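Local coordinates for protein reducing end xylose-releasing exo-oligoxylanase (Paenibacillus barengoltzii G22, PDB 5YXT) that probably hydrolyses xylo-oligosaccharides in an exo fashion, releasing xylose from their reducing ends, as a glycoside hydrolase of family 8, at residues Trp91-Thr94 against Val95-Tyr99; Leu159-Thr162 against Cys163-Gly167. All blocks are in the same frame, centred on the assembly; numbering follows the deposited sequence.

Contact 1: residues Trp91-Thr94 against Val95-Tyr99; sequences WKWT and VTYMY
Trp93 and Tyr97 meet four residues apart in the last turns of helix 84-98, in a family 8 glycoside hydrolase whose fold is the (alpha/alpha)6 barrel, as an edge-to-face pair. The Tyr97 ring presents its edge to the Trp93 indole, with its centroid 4.8 Å from that of the five-membered ring and the planes at 56°. Followed outward, Tyr97 CB sits over the six-membered part of the indole in a CH-pi contact, CD1 comes down on the indole face at 3.6 Å from Trp93 CE2, and CE1 reaches on toward Trp93 NE1. Met98 comes to the same indole from its edge: its chain bends at chi3 (-91°), turning CE to within 3.3 Å of Trp93 CE3, while SD lies near the ring plane, a Met-aromatic contact. Tyr57 also meets this indole, and Met71 of helix 68-80 touches Trp93 and Met98. Two residues earlier, Val95 CG2 lies over a face of Trp91, 3.6 Å from the centroid of the six-membered ring; the indole NE1 is hydrogen-bonded to Pro149 O.

The backbone shows the helix widening here. Val95 N bonds to Trp91 O in the regular i to i+4 pattern, but Thr94 O accepts twice, from Met98 N at 2.9 Å and, across a pi-type turn, from Tyr99 N at 3.1 Å, the latter donor lying in the carbonyl plane.

Contact 2: residues Leu159-Thr162 against Cys163-Gly167; sequences LLRT and CLHKG
Arg161 and His165, one turn apart, bring their flat groups together obliquely. The guanidinium and imidazole planes are 48° apart, which is too steep for a parallel stack: His165 lies over one face of the guanidinium, and Arg161 NH1 stands 3.3 Å above the imidazole plane, toward the rim of the ring. A turn about the CD-NE bond (chi4 63°), after a slight bend at chi3, swings the guanidinium over the imidazole. The two share Asp213: His165 NE2 is hydrogen-bonded to it, which fixes the rotation of the imidazole, and Arg161 NH2 makes salt bridges to it and to Glu212, so that both carboxylates hold the guanidinium.

Leu159 CD1 packs against Cys163 SG at 3.6 Å. Thr162 runs beside Lys166 in a looser approach, its CG2 4.1 Å from CE of the lysine.

The backbone bonds trace the C-terminal end of helix 152-165, in the (alpha/alpha)6 barrel fold of family 8 glycoside hydrolases. Cys163 N to Leu159 O is a regular i to i+4 bond at 3.0 Å, whereas the next, Leu164 N to Leu160 O, is weak at 3.4 Å. Leu164 N also bonds to Arg161 O at 3.2 Å, from well above the carbonyl plane, and that oxygen accepts from His165 N as well, at 3.0 Å. Lys166, the first residue to leave helical backbone angles, still donates its N to Thr162 O.

Overall arrangement
Contact 1 precedes contact 2 along the chain, and each lies at the C-terminal end of its own helix, 84-98 and 152-165 respectively. Helix 126-143 comes between them in sequence and packs against the second through Leu159 and Leu160. The centres of the contacts are 18 Å apart and their nearest atoms about 6 Å apart, so they do not touch. Both lie some 19 to 20 Å from the centre of the chain, within the glycoside hydrolase family 8 domain, in this family an (alpha/alpha)6 barrel. The loop before strand 112-113 borders both: Phe109 and Ala110 meet residues 91-99, and Tyr108 touches Thr162. Trp91 also meets Pro149 and Phe150, just before helix 152-165.

Contact 1: residues Trp91-Thr94 against Val95-Tyr99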
ATOM      1  N   TRP C  91      34.447   8.422 -27.885  1.00 17.04           N
ATOM      2  CA  TRP C  91      34.331   7.702 -29.145  1.00 16.83           C
ATOM      3  C   TRP C  91      35.682   7.577 -29.836  1.00 15.99           C
ATOM      4  O   TRP C  91      35.974   6.549 -30.448  1.00 19.64           O
ATOM      5  CB  TRP C  91      33.315   8.393 -30.046  1.00 15.87           C
ATOM      6  CG  TRP C  91      33.117   7.710 -31.375  1.00 17.83           C
ATOM      7  CD1 TRP C  91      33.255   8.282 -32.615  1.00 18.84           C
ATOM      8  CD2 TRP C  91      32.753   6.339 -31.607  1.00 17.10           C
ATOM      9  NE1 TRP C  91      33.001   7.357 -33.594  1.00 16.95           N
ATOM     10  CE2 TRP C  91      32.693   6.156 -33.009  1.00 17.44           C
ATOM     11  CE3 TRP C  91      32.483   5.248 -30.771  1.00 17.49           C
ATOM     12  CZ2 TRP C  91      32.369   4.927 -33.593  1.00 18.55           C
ATOM     13  CZ3 TRP C  91      32.157   4.022 -31.352  1.00 18.76           C
ATOM     14  CH2 TRP C  91      32.110   3.875 -32.756  1.00 20.10           C
ATOM     15  N   LYS C  92      36.540   8.595 -29.711  1.00 20.68           N
ATOM     16  CA  LYS C  92      37.858   8.532 -30.341  1.00 19.84           C
ATOM     17  C   LYS C  92      38.721   7.453 -29.707  1.00 21.14           C
ATOM     18  O   LYS C  92      39.348   6.655 -30.411  1.00 20.35           O
ATOM     19  CB  LYS C  92      38.556   9.893 -30.258  1.00 21.20           C
ATOM     20  CG  LYS C  92      39.859   9.983 -31.081  1.00 22.02           C
ATOM     21  CD  LYS C  92      39.755   9.217 -32.396  1.00 26.25           C
ATOM     22  CE  LYS C  92      40.634   9.816 -33.490  1.00 33.33           C
ATOM     23  NZ  LYS C  92      40.678   8.939 -34.707  1.00 35.64           N
ATOM     24  N   TRP C  93      38.781   7.420 -28.374  1.00 19.14           N
ATOM     25  CA  TRP C  93      39.495   6.346 -27.688  1.00 21.12           C
ATOM     26  C   TRP C  93      38.969   4.985 -28.122  1.00 22.95           C
ATOM     27  O   TRP C  93      39.744   4.039 -28.342  1.00 20.20           O
ATOM     28  CB  TRP C  93      39.341   6.518 -26.176  1.00 19.27           C
ATOM     29  CG  TRP C  93      40.415   5.908 -25.315  1.00 20.61           C
ATOM     30  CD1 TRP C  93      41.471   6.560 -24.745  1.00 23.85           C
ATOM     31  CD2 TRP C  93      40.510   4.544 -24.886  1.00 22.80           C
ATOM     32  NE1 TRP C  93      42.228   5.679 -24.005  1.00 20.95           N
ATOM     33  CE2 TRP C  93      41.651   4.438 -24.073  1.00 24.75           C
ATOM     34  CE3 TRP C  93      39.750   3.395 -25.129  1.00 21.51           C
ATOM     35  CZ2 TRP C  93      42.045   3.231 -23.495  1.00 24.62           C
ATOM     36  CZ3 TRP C  93      40.136   2.207 -24.549  1.00 24.33           C
ATOM     37  CH2 TRP C  93      41.274   2.132 -23.739  1.00 22.92           C
ATOM     38  N   THR C  94      37.645   4.879 -28.251  1.00 20.76           N
ATOM     39  CA  THR C  94      37.003   3.612 -28.575  1.00 18.43           C
ATOM     40  C   THR C  94      37.439   3.101 -29.936  1.00 21.08           C
ATOM     41  O   THR C  94      37.838   1.941 -30.079  1.00 21.62           O
ATOM     42  CB  THR C  94      35.484   3.779 -28.497  1.00 20.22           C
ATOM     43  OG1 THR C  94      35.120   4.121 -27.145  1.00 20.74           O
ATOM     44  CG2 THR C  94      34.766   2.498 -28.896  1.00 19.79           C
ATOM     45  N   VAL C  95      37.402   3.965 -30.945  1.00 20.19           N
ATOM     46  CA  VAL C  95      37.778   3.531 -32.287  1.00 21.86           C
ATOM     47  C   VAL C  95      39.269   3.209 -32.356  1.00 23.49           C
ATOM     48  O   VAL C  95      39.682   2.265 -33.042  1.00 21.40           O
ATOM     49  CB  VAL C  95      37.373   4.604 -33.311  1.00 26.06           C
ATOM     50  CG1 VAL C  95      37.855   4.215 -34.713  1.00 28.05           C
ATOM     51  CG2 VAL C  95      35.852   4.797 -33.284  1.00 20.07           C
ATOM     52  N   THR C  96      40.098   3.963 -31.632  1.00 22.97           N
ATOM     53  CA  THR C  96      41.538   3.814 -31.811  1.00 24.33           C
ATOM     54  C   THR C  96      42.070   2.550 -31.152  1.00 25.08           C
ATOM     55  O   THR C  96      43.001   1.931 -31.677  1.00 24.85           O
ATOM     56  CB  THR C  96      42.280   5.035 -31.271  1.00 29.34           C
ATOM     57  OG1 THR C  96      42.074   5.139 -29.860  1.00 36.25           O
ATOM     58  CG2 THR C  96      41.797   6.291 -31.941  1.00 18.86           C
ATOM     59  N   TYR C  97      41.485   2.133 -30.029  1.00 20.27           N
ATOM     60  CA  TYR C  97      42.030   1.040 -29.240  1.00 23.53           C
ATOM     61  C   TYR C  97      41.118  -0.170 -29.144  1.00 24.32           C
ATOM     62  O   TYR C  97      41.613  -1.278 -28.933  1.00 25.69           O
ATOM     63  CB  TYR C  97      42.342   1.524 -27.818  1.00 24.61           C
ATOM     64  CG  TYR C  97      43.437   2.562 -27.741  1.00 28.91           C
ATOM     65  CD1 TYR C  97      43.178   3.830 -27.238  1.00 25.70           C
ATOM     66  CD2 TYR C  97      44.736   2.264 -28.142  1.00 31.37           C
ATOM     67  CE1 TYR C  97      44.178   4.782 -27.153  1.00 30.67           C
ATOM     68  CE2 TYR C  97      45.746   3.215 -28.062  1.00 31.72           C
ATOM     69  CZ  TYR C  97      45.459   4.468 -27.565  1.00 34.65           C
ATOM     70  OH  TYR C  97      46.443   5.420 -27.474  1.00 34.45           O
ATOM     71  N   MET C  98      39.804   0.008 -29.279  1.00 22.38           N
ATOM     72  CA  MET C  98      38.858  -1.075 -29.044  1.00 19.78           C
ATOM     73  C   MET C  98      38.267  -1.669 -30.315  1.00 21.59           C
ATOM     74  O   MET C  98      37.914  -2.855 -30.319  1.00 20.50           O
ATOM     75  CB  MET C  98      37.723  -0.583 -28.139  1.00 20.86           C
ATOM     76  CG  MET C  98      38.201  -0.295 -26.721  1.00 22.82           C
ATOM     77  SD  MET C  98      36.873   0.233 -25.635  1.00 25.10           S
ATOM     78  CE  MET C  98      36.882   1.959 -25.791  1.00 29.73           C
ATOM     79  N   TYR C  99      38.149  -0.893 -31.383  1.00 21.79           N
ATOM     80  CA  TYR C  99      37.590  -1.418 -32.624  1.00 24.35           C
ATOM     81  C   TYR C  99      38.498  -2.501 -33.193  1.00 27.10           C
ATOM     82  O   TYR C  99      39.705  -2.292 -33.342  1.00 22.70           O
ATOM     83  CB  TYR C  99      37.397  -0.297 -33.645  1.00 25.40           C
ATOM     84  CG  TYR C  99      36.766  -0.765 -34.934  1.00 24.83           C
ATOM     85  CD1 TYR C  99      35.433  -1.146 -34.972  1.00 27.41           C
ATOM     86  CD2 TYR C  99      37.501  -0.825 -36.106  1.00 26.94           C
ATOM     87  CE1 TYR C  99      34.845  -1.576 -36.142  1.00 30.37           C
ATOM     88  CE2 TYR C  99      36.923  -1.250 -37.290  1.00 33.99           C
ATOM     89  CZ  TYR C  99      35.595  -1.628 -37.300  1.00 35.02           C
ATOM     90  OH  TYR C  99      35.013  -2.057 -38.471  1.00 36.93           O
TER

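Contact 2: residues Leu159-Thr162 against Cys163-Gly167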
ATOM      1  N   LEU C 159      27.737  -0.373 -37.794  1.00 18.58           N
ATOM      2  CA  LEU C 159      27.792  -1.253 -36.633  1.00 19.25           C
ATOM      3  C   LEU C 159      26.570  -2.171 -36.581  1.00 18.94           C
ATOM      4  O   LEU C 159      26.697  -3.390 -36.402  1.00 19.40           O
ATOM      5  CB  LEU C 159      27.901  -0.409 -35.368  1.00 21.29           C
ATOM      6  CG  LEU C 159      28.250  -1.128 -34.074  1.00 25.20           C
ATOM      7  CD1 LEU C 159      27.008  -1.632 -33.359  1.00 31.46           C
ATOM      8  CD2 LEU C 159      29.164  -2.277 -34.404  1.00 24.95           C
ATOM      9  N   LEU C 160      25.374  -1.595 -36.731  1.00 18.20           N
ATOM     10  CA  LEU C 160      24.145  -2.380 -36.647  1.00 18.67           C
ATOM     11  C   LEU C 160      24.074  -3.427 -37.745  1.00 19.32           C
ATOM     12  O   LEU C 160      23.505  -4.501 -37.535  1.00 18.29           O
ATOM     13  CB  LEU C 160      22.936  -1.461 -36.730  1.00 15.38           C
ATOM     14  CG  LEU C 160      22.755  -0.564 -35.512  1.00 17.31           C
ATOM     15  CD1 LEU C 160      21.625   0.399 -35.778  1.00 16.50           C
ATOM     16  CD2 LEU C 160      22.485  -1.422 -34.263  1.00 17.47           C
ATOM     17  N   ARG C 161      24.638  -3.126 -38.919  1.00 19.25           N
ATOM     18  CA  ARG C 161      24.685  -4.102 -39.999  1.00 20.37           C
ATOM     19  C   ARG C 161      25.549  -5.298 -39.615  1.00 20.43           C
ATOM     20  O   ARG C 161      25.152  -6.451 -39.818  1.00 20.51           O
ATOM     21  CB  ARG C 161      25.191  -3.436 -41.281  1.00 22.47           C
ATOM     22  CG  ARG C 161      25.433  -4.431 -42.371  1.00 23.64           C
ATOM     23  CD  ARG C 161      25.442  -3.724 -43.697  1.00 29.62           C
ATOM     24  NE  ARG C 161      24.854  -4.792 -44.643  1.00 45.48           N
ATOM     25  CZ  ARG C 161      23.596  -5.326 -44.563  1.00 43.33           C
ATOM     26  NH1 ARG C 161      23.169  -6.272 -45.372  1.00 41.11           N
ATOM     27  NH2 ARG C 161      22.703  -4.915 -43.690  1.00 39.87           N
ATOM     28  N   THR C 162      26.735  -5.041 -39.062  1.00 19.65           N
ATOM     29  CA  THR C 162      27.577  -6.118 -38.549  1.00 19.50           C
ATOM     30  C   THR C 162      26.834  -6.974 -37.525  1.00 19.28           C
ATOM     31  O   THR C 162      26.927  -8.207 -37.550  1.00 19.71           O
ATOM     32  CB  THR C 162      28.836  -5.517 -37.921  1.00 19.78           C
ATOM     33  OG1 THR C 162      29.495  -4.685 -38.880  1.00 22.77           O
ATOM     34  CG2 THR C 162      29.786  -6.613 -37.449  1.00 24.14           C
ATOM     35  N   CYS C 163      26.111  -6.329 -36.604  1.00 18.58           N
ATOM     36  CA  CYS C 163      25.447  -7.042 -35.514  1.00 21.42           C
ATOM     37  C   CYS C 163      24.459  -8.086 -36.021  1.00 19.88           C
ATOM     38  O   CYS C 163      24.189  -9.075 -35.331  1.00 19.97           O
ATOM     39  CB  CYS C 163      24.728  -6.039 -34.611  1.00 19.01           C
ATOM     40  SG  CYS C 163      25.881  -5.048 -33.589  1.00 25.84           S
ATOM     41  N   LEU C 164      23.886  -7.870 -37.199  1.00 19.68           N
ATOM     42  CA  LEU C 164      22.907  -8.799 -37.740  1.00 18.90           C
ATOM     43  C   LEU C 164      23.492  -9.753 -38.770  1.00 21.08           C
ATOM     44  O   LEU C 164      23.034 -10.896 -38.870  1.00 21.76           O
ATOM     45  CB  LEU C 164      21.746  -8.019 -38.377  1.00 18.49           C
ATOM     46  CG  LEU C 164      20.921  -7.140 -37.421  1.00 17.46           C
ATOM     47  CD1 LEU C 164      19.633  -6.667 -38.066  1.00 17.72           C
ATOM     48  CD2 LEU C 164      20.604  -7.855 -36.116  1.00 17.67           C
ATOM     49  N   HIS C 165      24.487  -9.314 -39.533  1.00 19.55           N
ATOM     50  CA  HIS C 165      24.891 -10.024 -40.738  1.00 24.46           C
ATOM     51  C   HIS C 165      26.241 -10.717 -40.634  1.00 26.82           C
ATOM     52  O   HIS C 165      26.589 -11.480 -41.543  1.00 27.33           O
ATOM     53  CB  HIS C 165      24.904  -9.062 -41.934  1.00 22.73           C
ATOM     54  CG  HIS C 165      23.542  -8.600 -42.341  1.00 25.53           C
ATOM     55  ND1 HIS C 165      22.642  -9.418 -42.990  1.00 28.79           N
ATOM     56  CD2 HIS C 165      22.910  -7.415 -42.158  1.00 27.63           C
ATOM     57  CE1 HIS C 165      21.522  -8.750 -43.210  1.00 32.64           C
ATOM     58  NE2 HIS C 165      21.659  -7.530 -42.717  1.00 27.66           N
ATOM     59  N   LYS C 166      27.003 -10.488 -39.566  1.00 24.27           N
ATOM     60  CA  LYS C 166      28.294 -11.158 -39.429  1.00 26.23           C
ATOM     61  C   LYS C 166      28.123 -12.670 -39.509  1.00 27.31           C
ATOM     62  O   LYS C 166      27.154 -13.237 -38.995  1.00 24.97           O
ATOM     63  CB  LYS C 166      28.966 -10.771 -38.108  1.00 26.58           C
ATOM     64  CG  LYS C 166      30.356 -11.374 -37.899  1.00 28.76           C
ATOM     65  CD  LYS C 166      31.232 -11.209 -39.140  1.00 33.52           C
ATOM     66  CE  LYS C 166      31.587  -9.752 -39.411  1.00 35.65           C
ATOM     67  NZ  LYS C 166      32.800  -9.643 -40.280  1.00 41.60           N
ATOM     68  N   GLY C 167      29.070 -13.322 -40.176  1.00 32.09           N
ATOM     69  CA  GLY C 167      29.019 -14.751 -40.364  1.00 35.56           C
ATOM     70  C   GLY C 167      28.298 -15.194 -41.613  1.00 38.72           C
ATOM     71  O   GLY C 167      28.358 -16.383 -41.949  1.00 39.79           O
TER